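Local coordinates for sensor protein (Vibrio cholerae, PDB 3BY9) that senses C4-dicarboxylates such as succinate through this sensor domain of the histidine kinase DctB, which probably controls ATP-dependent autophosphorylation of the kinase, at residues A[164-170]-A[249-255]; A[22-27]-A[150-155]. One frame throughout, in Å; residues are numbered along the deposited sequence.

Interaction 1 (A[164-170]-A[249-255]); sequences SYFVATD and ALTIRVL
Leu250 meets Thr169 through its backbone: Leu250 CA sends its hydrogen toward Thr169 O at 3.4 Å. Thr251 forms a hydrogen-bonded antiparallel pair with Thr169, and Thr169 N reaches Thr251 O at 2.9 Å. A water links Thr251 OG1 to Thr169 O, which also accepts a hydrogen bond from Thr251 N. Thr251 CG2 lies over the centre of the Arg253 guanidinium, 3.9 Å above its plane. Ile252 pairs with Ala168 at a non-hydrogen-bonded position, and its side chain leaves the sheet on the face covered by helix 5-27. The two strands belong to a four-stranded antiparallel sheet. On its other edge strand 165-169 also makes backbone hydrogen bonds with Phe176, Met177 and Ser179. This sheet is consistent with the membrane-proximal PAS-like lobe of a double-PDC sensor. Arg253 returns to the face of Val167 and Thr169. Its aliphatic part is stretched out and passes obliquely over Val167, with Arg253 CB 3.8 Å from Val167 CG2. Its NE-H points almost straight (168°) at Thr169 OG1, 3.0 Å away and close to the guanidinium plane. Thr169 OG1 sits between its backbone N and carbonyl carbon (chi1 50°), which turns it to this donor. Arg253 NH2 is held by Leu219 O. Val254 stands opposite Phe166, whose ring leads away to meet Phe19 and Trp159. Val254 CG2 also touches Ser164 OG at 3.9 Å; that hydroxyl is hydrogen-bonded to Asn161 and Gln15. Leu255 N donates to Tyr165 O at 2.7 Å. Leu255 CD1 lies 4.3 Å from Val167 CG2. Leu255 O accepts from Tyr165 N and also lies at the Tyr165 ring edge.

Interaction 2 (A[22-27]-A[150-155]); sequences HIVATL and MDLSAI
Leu27 and Met150, a selenomethionine here, make the closest apolar contact. Leu27 CD2 lies 3.6 Å from Met150 CE, and the two side chains cross at about a right angle. The Met150 chain runs out extended and bends at its last torsion (chi3 73°), which sets CE beside the leucine branch. Thr26 adds its methyl to the same buried group. Thr26 CG2 points away from its own backbone N, across to Ile155 CG1 at 3.9 Å and to the selenium of Met150 at 4.1 Å. Ile155 completes the group. Its CG2 branch meets Ile23 CG1 at 3.8 Å, again nearly crosswise. Leu248 packs on Ile23 and Leu27, and Tyr130 packs on Leu27 and Met150.

The other side is more open and polar. Ala154 is exposed, and its CB comes only to 4.4 Å from Thr26 CG2. His22 is partly exposed and reaches over with its ring edge. His22 NE2 donates to Ala154 O at 2.9 Å. The acceptor lies in the imidazole plane, while the donor is tilted 34° from the plane of the carbonyl. Thr26 OG1 sits over one face of this ring, toward its rim, and donates to His22 O at 2.7 Å. Thr26 N reaches the same oxygen from the other side of the carbonyl plane. The short helix that carries Ala154 and Ile155 is capped by Asp151, whose OD2 accepts from both Ser153 N and Ser153 OG.

Met150 ends strand 141-150, next to Lys149, which binds succinate when the ligand is present. The contact joins the end of helix 5-27 to the connection between the two lobes, consistent with a double-PDC sensor domain.

In the fold
The centres of interactions 1 and 2 lie about 14 Å apart, and the two contacts touch where Ile252 packs on Ile23. Helix 5-27 is common ground: it supplies one half of interaction 2 and also covers the sheet face of Ile252 and Val254 in interaction 1. Helix 153-157 follows strand 141-150 of the five-stranded sheet and is itself followed by strand 165-169 of the four-stranded sheet. Both segments of interaction 2 come before those of interaction 1 in the chain. The long helix, the end of the succinate-binding lobe and the second lobe therefore meet in one region.

Interaction 1 (A[164-170]-A[249-255])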
# COMPACT_ATOMS: atom_id res chain seq x y z
N SER A 164 -14.52 -17.80 2.87
CA SER A 164 -14.46 -16.53 3.62
C SER A 164 -13.69 -15.53 2.74
O SER A 164 -13.03 -15.92 1.78
CB SER A 164 -13.73 -16.73 4.94
OG SER A 164 -12.40 -17.19 4.76
N TYR A 165 -13.81 -14.26 3.09
CA TYR A 165 -13.20 -13.20 2.30
C TYR A 165 -12.34 -12.37 3.18
O TYR A 165 -12.49 -12.38 4.41
CB TYR A 165 -14.30 -12.27 1.73
CG TYR A 165 -15.34 -12.99 0.90
CD1 TYR A 165 -15.18 -13.12 -0.50
CD2 TYR A 165 -16.39 -13.66 1.53
CE1 TYR A 165 -16.07 -13.92 -1.26
CE2 TYR A 165 -17.26 -14.50 0.78
CZ TYR A 165 -17.07 -14.60 -0.61
OH TYR A 165 -17.88 -15.46 -1.30
N PHE A 166 -11.40 -11.63 2.56
CA PHE A 166 -10.67 -10.70 3.42
C PHE A 166 -10.69 -9.32 2.80
O PHE A 166 -10.88 -9.14 1.59
CB PHE A 166 -9.19 -11.11 3.62
CG PHE A 166 -8.26 -10.52 2.59
CD1 PHE A 166 -7.66 -9.29 2.81
CD2 PHE A 166 -8.04 -11.17 1.37
CE1 PHE A 166 -6.84 -8.71 1.83
CE2 PHE A 166 -7.23 -10.60 0.39
CZ PHE A 166 -6.62 -9.35 0.63
N VAL A 167 -10.55 -8.30 3.65
CA VAL A 167 -10.32 -6.95 3.12
C VAL A 167 -9.20 -6.37 4.00
O VAL A 167 -9.02 -6.84 5.13
CB VAL A 167 -11.51 -5.97 3.25
CG1 VAL A 167 -12.65 -6.43 2.29
CG2 VAL A 167 -12.04 -5.89 4.71
N ALA A 168 -8.45 -5.40 3.46
CA ALA A 168 -7.45 -4.66 4.25
C ALA A 168 -7.97 -3.25 4.18
O ALA A 168 -8.11 -2.69 3.08
CB ALA A 168 -6.07 -4.76 3.61
N THR A 169 -8.29 -2.66 5.33
CA THR A 169 -8.88 -1.31 5.35
C THR A 169 -7.95 -0.25 5.94
O THR A 169 -7.17 -0.54 6.84
CB THR A 169 -10.17 -1.29 6.20
OG1 THR A 169 -9.88 -1.90 7.47
CG2 THR A 169 -11.29 -2.10 5.52
N ASP A 170 -8.07 0.98 5.43
CA ASP A 170 -7.26 2.07 5.97
C ASP A 170 -8.04 2.73 7.11
O ASP A 170 -9.09 2.23 7.54
CB ASP A 170 -6.90 3.09 4.87
CG ASP A 170 -8.08 3.91 4.38
OD1 ASP A 170 -9.18 3.92 4.98
OD2 ASP A 170 -7.90 4.59 3.34
N ALA A 249 -0.42 0.67 8.92
CA ALA A 249 -1.56 1.55 8.94
C ALA A 249 -2.71 0.92 8.16
O ALA A 249 -3.44 1.60 7.41
CB ALA A 249 -1.21 2.97 8.42
N LEU A 250 -2.85 -0.40 8.32
CA LEU A 250 -3.91 -1.21 7.68
C LEU A 250 -4.47 -2.24 8.66
O LEU A 250 -3.72 -2.79 9.48
CB LEU A 250 -3.39 -1.97 6.47
CG LEU A 250 -3.10 -1.20 5.18
CD1 LEU A 250 -2.38 -2.13 4.19
CD2 LEU A 250 -4.40 -0.71 4.60
N THR A 251 -5.77 -2.53 8.57
CA THR A 251 -6.37 -3.54 9.43
C THR A 251 -6.82 -4.67 8.48
O THR A 251 -7.48 -4.41 7.50
CB THR A 251 -7.61 -2.99 10.20
OG1 THR A 251 -7.18 -1.95 11.12
CG2 THR A 251 -8.30 -4.12 11.05
N ILE A 252 -6.44 -5.90 8.82
CA ILE A 252 -6.83 -7.07 8.01
C ILE A 252 -8.13 -7.61 8.61
O ILE A 252 -8.25 -7.73 9.83
CB ILE A 252 -5.77 -8.18 8.09
CG1 ILE A 252 -4.39 -7.60 7.76
CG2 ILE A 252 -6.14 -9.32 7.15
CD1 ILE A 252 -3.29 -8.56 8.07
N ARG A 253 -9.10 -7.96 7.76
CA ARG A 253 -10.36 -8.47 8.28
C ARG A 253 -10.81 -9.67 7.51
O ARG A 253 -10.69 -9.67 6.28
CB ARG A 253 -11.43 -7.36 8.12
CG ARG A 253 -10.92 -6.00 8.71
CD ARG A 253 -12.05 -4.96 8.63
NE ARG A 253 -11.71 -3.59 9.08
CZ ARG A 253 -12.06 -3.13 10.28
NH1 ARG A 253 -12.68 -3.93 11.15
NH2 ARG A 253 -11.93 -1.84 10.54
N VAL A 254 -11.30 -10.68 8.23
CA VAL A 254 -11.80 -11.88 7.55
C VAL A 254 -13.33 -11.86 7.75
O VAL A 254 -13.83 -11.60 8.86
CB VAL A 254 -11.13 -13.17 8.10
CG1 VAL A 254 -11.24 -13.27 9.62
CG2 VAL A 254 -11.82 -14.42 7.49
N LEU A 255 -14.05 -12.08 6.65
CA LEU A 255 -15.52 -12.02 6.66
C LEU A 255 -16.11 -13.36 6.26
O LEU A 255 -15.70 -13.92 5.24
CB LEU A 255 -16.02 -11.03 5.62
CG LEU A 255 -15.91 -9.53 5.84
CD1 LEU A 255 -14.44 -9.19 5.90
CD2 LEU A 255 -16.54 -8.77 4.67
O HOH W 1 -6.57 0.58 9.70

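Interaction 2 (A[22-27]-A[150-155])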
# COMPACT_ATOMS: atom_id res chain seq x y z
N HIS A 22 1.89 -14.17 6.19
CA HIS A 22 2.17 -14.11 4.77
C HIS A 22 2.48 -12.67 4.37
O HIS A 22 3.39 -12.40 3.56
CB HIS A 22 0.97 -14.62 3.97
CG HIS A 22 1.10 -14.43 2.49
ND1 HIS A 22 2.05 -15.10 1.74
CD2 HIS A 22 0.43 -13.63 1.63
CE1 HIS A 22 1.95 -14.71 0.48
NE2 HIS A 22 0.98 -13.82 0.38
N ILE A 23 1.67 -11.74 4.88
CA ILE A 23 1.89 -10.33 4.56
C ILE A 23 3.27 -9.87 5.02
O ILE A 23 4.02 -9.24 4.26
CB ILE A 23 0.79 -9.44 5.20
CG1 ILE A 23 -0.54 -9.69 4.47
CG2 ILE A 23 1.20 -7.93 5.11
CD1 ILE A 23 -1.76 -9.08 5.22
N VAL A 24 3.60 -10.14 6.28
CA VAL A 24 4.88 -9.72 6.85
C VAL A 24 6.04 -10.35 6.07
O VAL A 24 7.03 -9.65 5.76
CB VAL A 24 4.96 -10.11 8.36
CG1 VAL A 24 6.38 -9.88 8.93
CG2 VAL A 24 3.96 -9.30 9.13
N ALA A 25 5.93 -11.64 5.74
CA ALA A 25 7.02 -12.32 5.02
C ALA A 25 7.21 -11.75 3.64
O ALA A 25 8.35 -11.68 3.13
CB ALA A 25 6.76 -13.86 4.89
N THR A 26 6.10 -11.34 3.02
CA THR A 26 6.15 -10.80 1.64
C THR A 26 6.75 -9.39 1.67
O THR A 26 7.67 -9.09 0.91
CB THR A 26 4.73 -10.76 1.08
OG1 THR A 26 4.26 -12.11 1.01
CG2 THR A 26 4.68 -10.15 -0.30
N LEU A 27 6.27 -8.56 2.60
CA LEU A 27 6.81 -7.19 2.69
C LEU A 27 8.32 -7.21 3.09
O LEU A 27 9.10 -6.34 2.67
CB LEU A 27 6.02 -6.40 3.73
CG LEU A 27 4.57 -6.10 3.32
CD1 LEU A 27 3.85 -5.49 4.55
CD2 LEU A 27 4.53 -5.16 2.14
N MSE A 150 6.17 -1.93 -4.46
CA MSE A 150 5.84 -3.36 -4.57
C MSE A 150 4.41 -3.52 -5.05
O MSE A 150 3.51 -2.87 -4.53
CB MSE A 150 5.99 -4.06 -3.18
CG MSE A 150 5.87 -5.57 -3.28
SE MSE A 150 5.49 -6.27 -1.46
CE MSE A 150 3.62 -5.67 -1.35
N ASP A 151 4.21 -4.42 -6.02
CA ASP A 151 2.88 -4.73 -6.54
C ASP A 151 2.23 -5.54 -5.42
O ASP A 151 2.92 -6.24 -4.68
CB ASP A 151 3.06 -5.60 -7.80
CG ASP A 151 1.76 -6.03 -8.43
OD1 ASP A 151 1.09 -5.17 -9.06
OD2 ASP A 151 1.42 -7.23 -8.31
N LEU A 152 0.90 -5.47 -5.34
CA LEU A 152 0.16 -6.18 -4.28
C LEU A 152 -0.32 -7.58 -4.62
O LEU A 152 -0.92 -8.24 -3.77
CB LEU A 152 -1.07 -5.38 -3.93
CG LEU A 152 -0.72 -3.94 -3.57
CD1 LEU A 152 -1.98 -3.21 -3.23
CD2 LEU A 152 0.24 -3.92 -2.39
N SER A 153 -0.10 -8.03 -5.84
CA SER A 153 -0.60 -9.37 -6.22
C SER A 153 -0.16 -10.53 -5.36
O SER A 153 -0.97 -11.38 -5.03
CB SER A 153 -0.23 -9.69 -7.67
OG SER A 153 -0.80 -8.72 -8.52
N ALA A 154 1.12 -10.59 -5.00
CA ALA A 154 1.54 -11.74 -4.21
C ALA A 154 0.82 -11.76 -2.85
O ALA A 154 0.56 -12.84 -2.30
CB ALA A 154 3.09 -11.76 -4.04
N ILE A 155 0.51 -10.59 -2.30
CA ILE A 155 -0.22 -10.57 -1.02
C ILE A 155 -1.66 -11.05 -1.28
O ILE A 155 -2.12 -12.00 -0.66
CB ILE A 155 -0.28 -9.15 -0.39
CG1 ILE A 155 1.10 -8.77 0.17
CG2 ILE A 155 -1.32 -9.10 0.76
CD1 ILE A 155 1.10 -7.39 0.90